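Local coordinates for DHHA1 domain protein (Clostridium perfringens, PDB 3KEW) that probably hydrolyses wrongly charged tRNA, as do the zinc-dependent editing domains related to alanyl-tRNA synthetase, at residues D27-V32 and Y69-K74; T37-G42 and L59-E64; D93-H98 and V198-T203; G106-L111 and K137-A142; D205-K210 and A227-V232. All coordinates share one frame; numbering follows the deposited sequence.

Contact 1. Residues D27-V32 and Y69-K74; sequences DGKFHV and YHVLEK
The imidazole of His31 carries Val71 on one face: CG2 of the valine stands 3.6 Å from the His31 ring centroid and 11° off its normal, a CH-pi contact over its middle. At the edge of the His70 ring, in its plane, lies Val32 O, weakly bonded by His70 ND1 at 3.3 Å. The Phe30 ring has Leu72 O near its edge, and Lys74 O lies 3.5 Å from Phe30 CD1. Val71 reaches two neighbours because CG1 is anti to its backbone N (chi1 177°), which turns CG2 to His31 and CG1 to Lys29 CB, 3.7 Å away. Val32 CG1 meets Leu72 CD1 at 3.8 Å on the other face of the sheet, where Phe30 and His70 also point. The strands are antiparallel: Phe30 N to Leu72 O (2.9 Å) and Val32 N to His70 O (2.7 Å) are each paired with a return bond, and His31 with Val71 is the non-hydrogen-bonded pair between. Strands 29-34 and 67-72 are barrel neighbours. His31 ND1 is hydrogen-bonded to Tyr62 OH. Val32 O thus holds two donors of His70, the backbone N and, weakly, ND1; the weak bond, together with Thr37 at NE2, probably fixes the rotation of the ring.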
# COMPACT_ATOMS: atom_id res chain seq x y z
N ASP A 27 9.14 1.17 -28.37
CA ASP A 27 9.12 2.58 -28.83
C ASP A 27 9.68 3.65 -27.87
O ASP A 27 8.93 4.28 -27.12
CB ASP A 27 7.76 2.99 -29.45
CG ASP A 27 6.56 2.31 -28.80
OD1 ASP A 27 6.41 1.08 -28.95
OD2 ASP A 27 5.74 3.01 -28.17
N GLY A 28 10.99 3.83 -27.92
CA GLY A 28 11.66 4.91 -27.18
C GLY A 28 12.11 4.57 -25.77
O GLY A 28 13.03 5.20 -25.25
N LYS A 29 11.46 3.58 -25.17
CA LYS A 29 11.66 3.21 -23.77
C LYS A 29 12.20 1.79 -23.61
O LYS A 29 11.94 0.91 -24.45
CB LYS A 29 10.36 3.35 -22.98
CG LYS A 29 9.79 4.77 -22.94
CD LYS A 29 8.29 4.75 -22.68
CE LYS A 29 7.63 6.07 -23.05
NZ LYS A 29 6.15 5.94 -23.12
N PHE A 30 12.93 1.56 -22.52
CA PHE A 30 13.61 0.29 -22.30
C PHE A 30 13.04 -0.47 -21.10
O PHE A 30 13.28 -0.12 -19.94
CB PHE A 30 15.13 0.51 -22.18
CG PHE A 30 15.76 1.03 -23.44
CD1 PHE A 30 15.81 2.40 -23.71
CD2 PHE A 30 16.28 0.14 -24.39
CE1 PHE A 30 16.37 2.88 -24.89
CE2 PHE A 30 16.85 0.62 -25.57
CZ PHE A 30 16.90 1.99 -25.82
N HIS A 31 12.26 -1.50 -21.41
CA HIS A 31 11.59 -2.32 -20.40
C HIS A 31 12.55 -3.38 -19.86
O HIS A 31 12.91 -4.31 -20.58
CB HIS A 31 10.35 -3.00 -21.01
CG HIS A 31 9.25 -2.05 -21.37
ND1 HIS A 31 7.92 -2.35 -21.16
CD2 HIS A 31 9.26 -0.82 -21.95
CE1 HIS A 31 7.17 -1.35 -21.59
NE2 HIS A 31 7.96 -0.40 -22.06
N VAL A 32 12.97 -3.23 -18.61
CA VAL A 32 13.94 -4.17 -18.01
C VAL A 32 13.39 -5.05 -16.89
O VAL A 32 12.52 -4.65 -16.11
CB VAL A 32 15.27 -3.47 -17.56
CG1 VAL A 32 15.90 -2.68 -18.70
CG2 VAL A 32 15.07 -2.59 -16.32
N TYR A 69 8.42 -5.48 -14.31
CA TYR A 69 9.13 -4.79 -15.38
C TYR A 69 9.30 -3.30 -15.12
O TYR A 69 8.36 -2.63 -14.73
CB TYR A 69 8.40 -4.97 -16.71
CG TYR A 69 8.34 -6.39 -17.20
CD1 TYR A 69 7.27 -7.22 -16.87
CD2 TYR A 69 9.35 -6.92 -18.00
CE1 TYR A 69 7.21 -8.53 -17.31
CE2 TYR A 69 9.30 -8.24 -18.46
CZ TYR A 69 8.22 -9.04 -18.11
OH TYR A 69 8.16 -10.34 -18.55
N HIS A 70 10.50 -2.80 -15.39
CA HIS A 70 10.85 -1.42 -15.14
C HIS A 70 11.05 -0.70 -16.47
O HIS A 70 11.88 -1.12 -17.28
CB HIS A 70 12.13 -1.34 -14.29
CG HIS A 70 12.07 -2.16 -13.03
ND1 HIS A 70 12.06 -3.53 -13.03
CD2 HIS A 70 12.03 -1.79 -11.73
CE1 HIS A 70 12.00 -3.98 -11.79
NE2 HIS A 70 11.98 -2.94 -10.98
N VAL A 71 10.29 0.37 -16.68
CA VAL A 71 10.40 1.16 -17.90
C VAL A 71 11.44 2.27 -17.69
O VAL A 71 11.23 3.19 -16.91
CB VAL A 71 9.02 1.72 -18.34
CG1 VAL A 71 9.16 2.60 -19.57
CG2 VAL A 71 8.06 0.57 -18.62
N LEU A 72 12.56 2.14 -18.39
CA LEU A 72 13.66 3.09 -18.26
C LEU A 72 13.65 4.06 -19.44
O LEU A 72 13.38 3.66 -20.57
CB LEU A 72 15.01 2.36 -18.21
CG LEU A 72 15.30 1.32 -17.12
CD1 LEU A 72 16.71 0.78 -17.28
CD2 LEU A 72 15.11 1.89 -15.73
N GLU A 73 13.95 5.34 -19.18
CA GLU A 73 13.92 6.34 -20.25
C GLU A 73 15.15 6.31 -21.17
O GLU A 73 15.09 6.78 -22.30
CB GLU A 73 13.64 7.76 -19.72
CG GLU A 73 14.83 8.54 -19.21
CD GLU A 73 14.54 10.03 -19.03
OE1 GLU A 73 15.44 10.77 -18.58
OE2 GLU A 73 13.41 10.47 -19.33
N LYS A 74 16.26 5.76 -20.67
CA LYS A 74 17.48 5.65 -21.46
C LYS A 74 17.97 4.20 -21.54
O LYS A 74 17.53 3.33 -20.78
CB LYS A 74 18.58 6.56 -20.91
CG LYS A 74 18.31 8.04 -21.14
CD LYS A 74 19.32 8.92 -20.43
CE LYS A 74 18.98 10.38 -20.65
NZ LYS A 74 20.03 11.30 -20.14

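Contact 2. Residues T37-G42 and L59-E64; sequences TAFFPG and LDVYEE
Phe39, which packs against Val61, gives its backbone N to Thr37 OG1 at 3.1 Å in an ST turn, and the same hydroxyl oxygen is hydrogen-bonded to His70 NE2 of strand 67-72. Two partners therefore hold the start of the loop in place. Val61 points at this loop and spreads its branches along it: with CG1 anti to the backbone N (chi1 -175°), CG1 lies 3.7 Å from Pro41 CA, while CG2 meets Phe39 CB at 3.9 Å. Pro41 rests on the backbone of strand 56-64, its CB 3.7 Å from Glu63 N. The proline ring and the Glu63 side chain run side by side, and Pro41 CG comes within 3.7 Å of Glu63 OE1. Tyr62 points to the other side of the strand. Pro41 O and Val61 O, 3.3 Å apart, are both acceptors and cannot bond each other. With no N-H on Pro41 to offer, the loop is joined to this barrel strand by apolar contact of proline, phenylalanine and valine, and its polar ties are made elsewhere.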
# COMPACT_ATOMS: atom_id res chain seq x y z
N THR A 37 14.00 -6.95 -6.98
CA THR A 37 13.51 -5.57 -7.03
C THR A 37 12.75 -5.15 -5.78
O THR A 37 12.02 -5.93 -5.16
CB THR A 37 12.73 -5.27 -8.35
OG1 THR A 37 12.52 -3.86 -8.46
CG2 THR A 37 11.40 -6.02 -8.41
N ALA A 38 12.95 -3.89 -5.39
CA ALA A 38 12.17 -3.25 -4.34
C ALA A 38 11.16 -2.28 -4.95
O ALA A 38 10.48 -1.56 -4.22
CB ALA A 38 13.10 -2.53 -3.34
N PHE A 39 11.07 -2.24 -6.28
CA PHE A 39 10.08 -1.41 -6.97
C PHE A 39 8.73 -2.12 -6.95
O PHE A 39 8.57 -3.19 -7.56
CB PHE A 39 10.50 -1.08 -8.41
CG PHE A 39 11.68 -0.13 -8.51
CD1 PHE A 39 11.49 1.25 -8.65
CD2 PHE A 39 12.99 -0.61 -8.48
CE1 PHE A 39 12.57 2.13 -8.72
CE2 PHE A 39 14.08 0.26 -8.57
CZ PHE A 39 13.87 1.64 -8.69
N PHE A 40 7.76 -1.54 -6.23
CA PHE A 40 6.38 -2.03 -6.19
C PHE A 40 5.75 -1.70 -7.54
O PHE A 40 5.89 -0.56 -8.00
CB PHE A 40 5.62 -1.33 -5.05
CG PHE A 40 4.26 -1.92 -4.73
CD1 PHE A 40 3.15 -1.08 -4.58
CD2 PHE A 40 4.09 -3.29 -4.53
CE1 PHE A 40 1.89 -1.60 -4.25
CE2 PHE A 40 2.84 -3.82 -4.21
CZ PHE A 40 1.74 -2.97 -4.06
N PRO A 41 5.14 -2.71 -8.20
CA PRO A 41 4.41 -2.48 -9.46
C PRO A 41 3.00 -1.86 -9.29
O PRO A 41 2.42 -1.35 -10.26
CB PRO A 41 4.30 -3.88 -10.07
CG PRO A 41 4.32 -4.81 -8.89
CD PRO A 41 5.15 -4.14 -7.83
N GLY A 42 2.48 -1.90 -8.07
CA GLY A 42 1.09 -1.55 -7.79
C GLY A 42 0.33 -2.75 -7.27
O GLY A 42 0.74 -3.89 -7.52
N LEU A 59 10.40 5.18 -15.13
CA LEU A 59 9.21 5.97 -15.46
C LEU A 59 7.92 5.24 -15.15
O LEU A 59 6.87 5.86 -14.97
CB LEU A 59 9.21 6.32 -16.95
CG LEU A 59 10.39 7.06 -17.56
CD1 LEU A 59 10.13 7.20 -19.04
CD2 LEU A 59 10.60 8.41 -16.90
N ASP A 60 8.00 3.91 -15.13
CA ASP A 60 6.83 3.07 -14.89
C ASP A 60 7.30 1.73 -14.39
O ASP A 60 8.39 1.26 -14.75
CB ASP A 60 6.02 2.89 -16.19
CG ASP A 60 4.66 2.26 -15.95
OD1 ASP A 60 4.03 2.52 -14.89
OD2 ASP A 60 4.20 1.49 -16.83
N VAL A 61 6.50 1.12 -13.52
CA VAL A 61 6.74 -0.24 -13.06
C VAL A 61 5.41 -0.96 -13.16
O VAL A 61 4.37 -0.45 -12.72
CB VAL A 61 7.28 -0.30 -11.60
CG1 VAL A 61 7.61 -1.73 -11.23
CG2 VAL A 61 8.53 0.53 -11.43
N TYR A 62 5.43 -2.14 -13.78
CA TYR A 62 4.24 -2.97 -13.89
C TYR A 62 4.61 -4.43 -13.70
O TYR A 62 5.79 -4.80 -13.82
CB TYR A 62 3.54 -2.74 -15.24
CG TYR A 62 4.36 -3.11 -16.47
CD1 TYR A 62 5.25 -2.19 -17.04
CD2 TYR A 62 4.23 -4.37 -17.07
CE1 TYR A 62 5.99 -2.53 -18.17
CE2 TYR A 62 4.97 -4.71 -18.20
CZ TYR A 62 5.84 -3.78 -18.75
OH TYR A 62 6.57 -4.13 -19.86
N GLU A 63 3.61 -5.25 -13.41
CA GLU A 63 3.80 -6.69 -13.29
C GLU A 63 3.07 -7.41 -14.41
O GLU A 63 1.90 -7.14 -14.67
CB GLU A 63 3.32 -7.20 -11.93
CG GLU A 63 3.74 -8.63 -11.63
CD GLU A 63 3.27 -9.12 -10.27
OE1 GLU A 63 3.23 -8.31 -9.32
OE2 GLU A 63 2.96 -10.33 -10.15
N GLU A 64 3.78 -8.32 -15.08
CA GLU A 64 3.19 -9.14 -16.12
C GLU A 64 3.64 -10.59 -15.95
O GLU A 64 4.84 -10.88 -15.99
CB GLU A 64 3.57 -8.60 -17.51
CG GLU A 64 2.69 -9.10 -18.64
CD GLU A 64 3.13 -8.56 -19.99
OE1 GLU A 64 3.12 -7.33 -20.19
OE2 GLU A 64 3.50 -9.39 -20.86

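Contact 3. Residues D93-H98 and V198-T203; sequences DGMQQH and VHPRNT. With ZN (zinc ion), chain C.
The zinc site brings His98 on helix 88-112 against His199 in the loop that follows strand 191-194. The edge of the His199 ring is directed at the face of His98, edge-to-face with centroids 4.3 Å apart and planes at 52°. His199 NE2 stands 3.5 Å above the plane of the His98 ring, over its centre. His98 NE2 binds the zinc at 2.3 Å; His102, Cys195 and three waters complete the shell, and Gln46 OE1 is hydrogen-bonded to His98 ND1, a second-shell tie on a zinc ligand. One turn back along the helix, Met95 bends at chi3 (74°) and runs past the loop backbone, with CG 3.3 Å from Val198 O and CE 3.4 Å from His199 O. Pro200 closes the contact, its CD 3.3 Å from Met95 O. His199 NE2 lies 4.3 Å from the zinc, too far to bind it here. The spacing of His98 with His102 and of Cys195 with His199 is the HxxxH and CxxxH pair characteristic of the zinc-dependent editing domains of the alanyl- and threonyl-tRNA synthetase family.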
# COMPACT_ATOMS: atom_id res chain seq x y z
N ASP A 93 4.48 7.96 0.95
CA ASP A 93 3.17 8.62 0.83
C ASP A 93 2.05 7.60 0.61
O ASP A 93 1.07 7.59 1.34
CB ASP A 93 3.17 9.66 -0.31
CG ASP A 93 1.80 10.25 -0.56
OD1 ASP A 93 1.19 10.77 0.40
OD2 ASP A 93 1.32 10.19 -1.72
N GLY A 94 2.24 6.73 -0.39
CA GLY A 94 1.29 5.66 -0.68
C GLY A 94 1.15 4.65 0.44
O GLY A 94 0.05 4.17 0.69
N MET A 95 2.25 4.33 1.12
CA MET A 95 2.22 3.45 2.30
C MET A 95 1.31 4.03 3.39
O MET A 95 0.47 3.31 3.96
CB MET A 95 3.64 3.20 2.85
CG MET A 95 4.58 2.34 1.96
SD MET A 95 6.32 2.26 2.46
CE MET A 95 6.15 1.17 3.87
N GLN A 96 1.47 5.33 3.68
CA GLN A 96 0.67 6.04 4.70
C GLN A 96 -0.82 6.14 4.37
O GLN A 96 -1.67 5.89 5.23
CB GLN A 96 1.24 7.45 4.98
CG GLN A 96 2.59 7.44 5.69
CD GLN A 96 3.16 8.82 5.88
OE1 GLN A 96 3.27 9.60 4.93
NE2 GLN A 96 3.56 9.13 7.10
N GLN A 97 -1.14 6.49 3.12
CA GLN A 97 -2.56 6.59 2.70
C GLN A 97 -3.30 5.28 2.76
O GLN A 97 -4.49 5.25 3.09
CB GLN A 97 -2.72 7.18 1.30
CG GLN A 97 -1.99 8.48 1.04
CD GLN A 97 -1.95 9.43 2.23
OE1 GLN A 97 -2.99 9.84 2.76
NE2 GLN A 97 -0.73 9.82 2.63
N HIS A 98 -2.60 4.19 2.44
CA HIS A 98 -3.21 2.86 2.43
C HIS A 98 -3.48 2.36 3.85
O HIS A 98 -4.58 1.89 4.14
CB HIS A 98 -2.34 1.87 1.65
CG HIS A 98 -3.07 0.65 1.18
ND1 HIS A 98 -2.64 -0.10 0.11
CD2 HIS A 98 -4.20 0.04 1.63
CE1 HIS A 98 -3.46 -1.12 -0.08
NE2 HIS A 98 -4.42 -1.05 0.82
N VAL A 198 1.56 -2.45 0.17
CA VAL A 198 2.79 -2.28 0.93
C VAL A 198 2.54 -1.24 2.04
O VAL A 198 2.32 -0.05 1.77
CB VAL A 198 3.99 -1.90 -0.01
CG1 VAL A 198 5.19 -1.37 0.78
CG2 VAL A 198 4.40 -3.13 -0.83
N HIS A 199 2.54 -1.72 3.28
CA HIS A 199 2.18 -0.93 4.45
C HIS A 199 3.39 -0.61 5.35
O HIS A 199 4.39 -1.34 5.33
CB HIS A 199 1.12 -1.69 5.26
CG HIS A 199 -0.21 -1.76 4.57
ND1 HIS A 199 -1.25 -0.92 4.89
CD2 HIS A 199 -0.65 -2.54 3.55
CE1 HIS A 199 -2.29 -1.19 4.12
NE2 HIS A 199 -1.95 -2.16 3.29
N PRO A 200 3.31 0.49 6.13
CA PRO A 200 4.29 0.69 7.21
C PRO A 200 4.18 -0.42 8.26
O PRO A 200 3.20 -1.15 8.27
CB PRO A 200 3.89 2.05 7.80
CG PRO A 200 3.10 2.73 6.71
CD PRO A 200 2.35 1.61 6.06
N ARG A 201 5.18 -0.56 9.12
CA ARG A 201 5.20 -1.66 10.08
C ARG A 201 4.61 -1.29 11.43
O ARG A 201 4.50 -2.14 12.32
CB ARG A 201 6.61 -2.22 10.27
CG ARG A 201 6.99 -3.28 9.24
CD ARG A 201 8.21 -4.05 9.69
NE ARG A 201 9.01 -4.50 8.56
CZ ARG A 201 9.99 -5.39 8.63
NH1 ARG A 201 10.31 -5.95 9.79
NH2 ARG A 201 10.65 -5.73 7.53
N ASN A 202 4.24 -0.02 11.57
CA ASN A 202 3.52 0.44 12.76
C ASN A 202 2.58 1.61 12.46
O ASN A 202 2.72 2.28 11.42
CB ASN A 202 4.50 0.76 13.90
CG ASN A 202 5.59 1.74 13.51
OD1 ASN A 202 5.33 2.87 13.09
ND2 ASN A 202 6.84 1.32 13.66
N THR A 203 1.63 1.85 13.35
CA THR A 203 0.70 2.98 13.19
C THR A 203 1.35 4.36 13.44
O THR A 203 0.89 5.37 12.89
CB THR A 203 -0.59 2.82 14.04
OG1 THR A 203 -0.24 2.71 15.42
CG2 THR A 203 -1.40 1.57 13.59
ZN ZN C . -5.85 -2.76 1.51
O HOH W 1 -7.28 -4.44 1.82
O HOH W 2 -7.88 -1.64 1.67
O HOH W 3 -6.39 -3.02 -0.83

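Contact 4. Residues G106-L111 and K137-A142; sequences GCFYDL and KTIREA
Phe108 CG sits beside the backbone N (chi1 -85°), and from there the side chain leans out of helix 88-112 and turns a ring face to Ala142 of helix 136-152. Ala142 CB lies 3.6 Å from the centroid of the Phe108 ring, 14° off its normal, which places the methyl squarely over the ring as a CH-pi contact. The ring reaches further along the second helix with its outer end, where Phe108 CZ is 4.3 Å from Ile139 CG1. Leu111, one turn on from Cys107, extends beyond CG and sends CD1 alongside the same helix turn, 3.7 Å from Glu141 O and 4.0 Å from Ala142 CA. On the other flank Cys107 CB comes to 4.1 Å from Ala142 O. Ala142 is thus met by three residues spaced along one side of helix 88-112. The two helix segments run at 117° to each other, with their axes 9.9 Å apart at closest approach. Cys107 continues the packing onto Glu145, Ala146 and Leu149 of helix 136-152, while Ile139 also packs on Ile211 and Trp214 of strand 209-217, tying its helix to the four-stranded sheet. The contacts are carbon to carbon or carbon to carbonyl oxygen, and the helices are joined here by shape and dispersion, with the alanine methyl centred on the aromatic face.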
# COMPACT_ATOMS: atom_id res chain seq x y z
N GLY A 106 -11.01 0.18 10.39
CA GLY A 106 -10.96 -0.63 11.61
C GLY A 106 -11.52 0.08 12.82
O GLY A 106 -12.14 -0.55 13.68
N CYS A 107 -11.32 1.40 12.88
CA CYS A 107 -11.89 2.24 13.95
C CYS A 107 -13.40 2.38 13.81
O CYS A 107 -14.13 2.24 14.80
CB CYS A 107 -11.24 3.63 13.98
SG CYS A 107 -9.57 3.65 14.60
N PHE A 108 -13.88 2.64 12.59
CA PHE A 108 -15.32 2.68 12.34
C PHE A 108 -16.06 1.40 12.74
O PHE A 108 -17.14 1.47 13.31
CB PHE A 108 -15.61 3.02 10.89
CG PHE A 108 -15.63 4.49 10.61
CD1 PHE A 108 -16.66 5.29 11.10
CD2 PHE A 108 -14.63 5.08 9.86
CE1 PHE A 108 -16.69 6.65 10.84
CE2 PHE A 108 -14.65 6.44 9.59
CZ PHE A 108 -15.69 7.23 10.08
N TYR A 109 -15.46 0.25 12.45
CA TYR A 109 -16.06 -1.03 12.82
C TYR A 109 -15.95 -1.30 14.31
O TYR A 109 -16.91 -1.79 14.93
CB TYR A 109 -15.43 -2.20 12.04
CG TYR A 109 -16.13 -3.51 12.28
CD1 TYR A 109 -17.30 -3.83 11.58
CD2 TYR A 109 -15.66 -4.41 13.24
CE1 TYR A 109 -17.98 -5.03 11.82
CE2 TYR A 109 -16.33 -5.61 13.48
CZ TYR A 109 -17.48 -5.91 12.77
OH TYR A 109 -18.13 -7.10 13.00
N ASP A 110 -14.78 -1.03 14.89
CA ASP A 110 -14.55 -1.27 16.31
C ASP A 110 -15.46 -0.41 17.20
O ASP A 110 -16.04 -0.91 18.16
CB ASP A 110 -13.09 -1.04 16.68
CG ASP A 110 -12.82 -1.26 18.15
OD1 ASP A 110 -12.52 -0.27 18.85
OD2 ASP A 110 -12.93 -2.42 18.62
N LEU A 111 -15.59 0.87 16.85
CA LEU A 111 -16.41 1.79 17.63
C LEU A 111 -17.91 1.65 17.38
O LEU A 111 -18.69 1.56 18.33
CB LEU A 111 -15.97 3.24 17.39
CG LEU A 111 -14.56 3.70 17.78
CD1 LEU A 111 -14.40 5.17 17.45
CD2 LEU A 111 -14.24 3.43 19.24
N LYS A 137 -20.63 13.88 14.50
CA LYS A 137 -20.17 13.39 15.80
C LYS A 137 -19.41 12.07 15.69
O LYS A 137 -18.31 11.95 16.21
CB LYS A 137 -21.35 13.26 16.77
CG LYS A 137 -20.99 12.63 18.12
CD LYS A 137 -22.18 12.53 19.04
CE LYS A 137 -21.93 11.53 20.16
NZ LYS A 137 -22.81 11.75 21.34
N THR A 138 -20.00 11.09 15.00
CA THR A 138 -19.43 9.74 14.91
C THR A 138 -18.17 9.72 14.05
O THR A 138 -17.21 9.02 14.36
CB THR A 138 -20.43 8.70 14.35
OG1 THR A 138 -21.02 9.22 13.16
CG2 THR A 138 -21.54 8.41 15.37
N ILE A 139 -18.19 10.51 12.98
CA ILE A 139 -17.04 10.67 12.09
C ILE A 139 -15.84 11.25 12.84
O ILE A 139 -14.74 10.68 12.80
CB ILE A 139 -17.43 11.48 10.84
CG1 ILE A 139 -18.36 10.64 9.95
CG2 ILE A 139 -16.19 11.96 10.06
CD1 ILE A 139 -18.89 11.36 8.74
N ARG A 140 -16.08 12.34 13.58
CA ARG A 140 -15.01 12.98 14.38
C ARG A 140 -14.52 12.09 15.52
O ARG A 140 -13.35 12.17 15.89
CB ARG A 140 -15.43 14.36 14.89
CG ARG A 140 -15.65 15.42 13.80
CD ARG A 140 -14.40 15.68 13.00
NE ARG A 140 -14.69 16.55 11.86
CZ ARG A 140 -13.85 16.77 10.84
NH1 ARG A 140 -12.67 16.16 10.81
NH2 ARG A 140 -14.20 17.59 9.86
N GLU A 141 -15.39 11.24 16.07
CA GLU A 141 -14.96 10.27 17.08
C GLU A 141 -14.04 9.18 16.49
O GLU A 141 -13.13 8.68 17.17
CB GLU A 141 -16.16 9.63 17.77
CG GLU A 141 -16.78 10.51 18.84
CD GLU A 141 -18.11 9.98 19.38
OE1 GLU A 141 -18.57 8.91 18.93
OE2 GLU A 141 -18.69 10.65 20.26
N ALA A 142 -14.28 8.81 15.23
CA ALA A 142 -13.43 7.82 14.56
C ALA A 142 -12.06 8.40 14.21
O ALA A 142 -11.04 7.74 14.41
CB ALA A 142 -14.13 7.25 13.32

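Contact 5. Residues D205-K210 and A227-V232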
# COMPACT_ATOMS: atom_id res chain seq x y z
N ASP A 205 4.12 5.41 12.29
CA ASP A 205 4.59 5.84 10.96
C ASP A 205 3.59 6.68 10.16
O ASP A 205 3.98 7.37 9.21
CB ASP A 205 5.01 4.63 10.13
CG ASP A 205 6.48 4.27 10.30
OD1 ASP A 205 7.06 3.69 9.36
OD2 ASP A 205 7.06 4.58 11.36
N LEU A 206 2.31 6.63 10.53
CA LEU A 206 1.29 7.49 9.91
C LEU A 206 1.39 8.97 10.28
O LEU A 206 0.87 9.80 9.54
CB LEU A 206 -0.10 6.99 10.27
CG LEU A 206 -0.93 6.09 9.36
CD1 LEU A 206 -0.10 5.44 8.28
CD2 LEU A 206 -1.60 5.05 10.22
N GLN A 207 2.03 9.27 11.41
CA GLN A 207 2.22 10.63 11.97
C GLN A 207 0.91 11.20 12.52
O GLN A 207 0.76 11.39 13.74
CB GLN A 207 2.84 11.64 10.98
CG GLN A 207 4.16 11.22 10.30
CD GLN A 207 4.52 12.13 9.11
OE1 GLN A 207 4.27 13.34 9.14
NE2 GLN A 207 5.10 11.55 8.07
N VAL A 208 -0.02 11.45 11.61
CA VAL A 208 -1.32 12.05 11.90
C VAL A 208 -2.30 11.70 10.77
O VAL A 208 -1.90 11.49 9.62
CB VAL A 208 -1.17 13.60 12.12
CG1 VAL A 208 -0.76 14.31 10.84
CG2 VAL A 208 -2.42 14.22 12.74
N ILE A 209 -3.58 11.61 11.10
CA ILE A 209 -4.63 11.40 10.11
C ILE A 209 -5.77 12.44 10.28
O ILE A 209 -6.27 12.68 11.39
CB ILE A 209 -5.15 9.92 10.12
CG1 ILE A 209 -6.12 9.65 8.98
CG2 ILE A 209 -5.77 9.56 11.45
CD1 ILE A 209 -6.06 8.21 8.53
N LYS A 210 -6.13 13.07 9.18
CA LYS A 210 -7.19 14.07 9.19
C LYS A 210 -8.28 13.73 8.18
O LYS A 210 -8.00 13.47 7.01
CB LYS A 210 -6.61 15.45 8.86
CG LYS A 210 -5.82 16.07 10.01
CD LYS A 210 -5.29 17.44 9.62
CE LYS A 210 -4.57 18.12 10.78
NZ LYS A 210 -3.19 17.62 10.93
N ALA A 227 -3.33 11.35 5.37
CA ALA A 227 -2.45 10.85 6.42
C ALA A 227 -1.02 11.32 6.15
O ALA A 227 -0.68 11.64 5.01
CB ALA A 227 -2.51 9.32 6.51
N GLY A 228 -0.22 11.39 7.20
CA GLY A 228 1.21 11.71 7.09
C GLY A 228 1.50 13.12 6.63
O GLY A 228 0.94 14.08 7.16
N ASN A 229 2.37 13.23 5.63
CA ASN A 229 2.85 14.52 5.12
C ASN A 229 1.79 15.31 4.35
O ASN A 229 1.89 16.53 4.23
CB ASN A 229 4.09 14.32 4.24
CG ASN A 229 4.95 13.14 4.69
OD1 ASN A 229 5.73 13.25 5.64
ND2 ASN A 229 4.81 12.00 4.01
N ARG A 230 0.79 14.60 3.84
CA ARG A 230 -0.38 15.22 3.21
C ARG A 230 -1.25 15.99 4.21
O ARG A 230 -1.91 16.96 3.84
CB ARG A 230 -1.24 14.14 2.54
CG ARG A 230 -0.68 13.54 1.27
CD ARG A 230 -1.80 12.83 0.53
NE ARG A 230 -1.30 11.96 -0.54
CZ ARG A 230 -2.06 11.39 -1.46
NH1 ARG A 230 -3.38 11.58 -1.46
NH2 ARG A 230 -1.51 10.61 -2.39
N ALA A 231 -1.25 15.55 5.46
CA ALA A 231 -2.11 16.13 6.49
C ALA A 231 -1.57 17.42 7.10
O ALA A 231 -2.28 18.12 7.82
CB ALA A 231 -2.38 15.10 7.58
N VAL A 232 -0.31 17.74 6.79
CA VAL A 232 0.37 18.92 7.33
C VAL A 232 0.79 19.89 6.23
O VAL A 232 0.62 21.11 6.35
CB VAL A 232 1.59 18.54 8.20
CG1 VAL A 232 1.14 17.87 9.50
CG2 VAL A 232 2.54 17.62 7.44
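Val208 CG1 packs on Ala231 CB at 3.7 Å and, more loosely, on Val232 CG1 at 4.3 Å. It is turned to them by a chi1 of 67°, which puts CG1 between the backbone N and the carbonyl carbon. Next along the chain Ile209 CD1 approaches Ala227 CB at 4.2 Å, on a face of the sheet where Ile209 also touches Ala146 and Ile150 of helix 136-152. Ile209 and Ala227 form an antiparallel, non-hydrogen-bonded pair at the open end of the beta hairpin made by strands 209-217 and 220-227, where the first strand begins and the second runs out into the C-terminal turn. Just outside the pair, Gly228 N donates to Val208 O at 2.9 Å, while Ala227 CA touches the same oxygen at 3.3 Å. Gly228 has positive phi, which suits a residue lacking a side chain, and from there the chain curls through a turn that brings Ala231 back to Val208. Further out, Gln207 NE2 bonds Asn229 OD1 at 3.0 Å. The bond is nearly straight at hydrogen (176°) and lies in the plane of the Gln207 amide, but it arrives 55° above the carbonyl plane of Asn229, and the two amide planes are steeply turned against each other. At the opposite margin the exposed Lys210 bends at its last torsion and brings NZ to Ala231 O at 3.3 Å, a weak bond.

Along the chain contact 2 is nested within the loop closed by contact 1; contact 3 opens later and encloses contact 4, and contact 5 comes last. Contacts 1 and 2, with centres about 12 Å apart, share the barrel through the neighbouring strands 67-72 and 56-64. Contacts 3 and 4 both use helix 88-112, with centres about 20 Å apart, and contacts 5 and 3, centres about 10 Å apart, are tied by the Asp93 to Arg230 salt bridge. Phe40 packs on Val198 between contacts 2 and 3, whose centres are about 17 Å apart, so the barrel side touches the zinc-bearing part there. Contacts 1 and 4, centres about 45 Å apart, lie on opposite sides of the chain's centre.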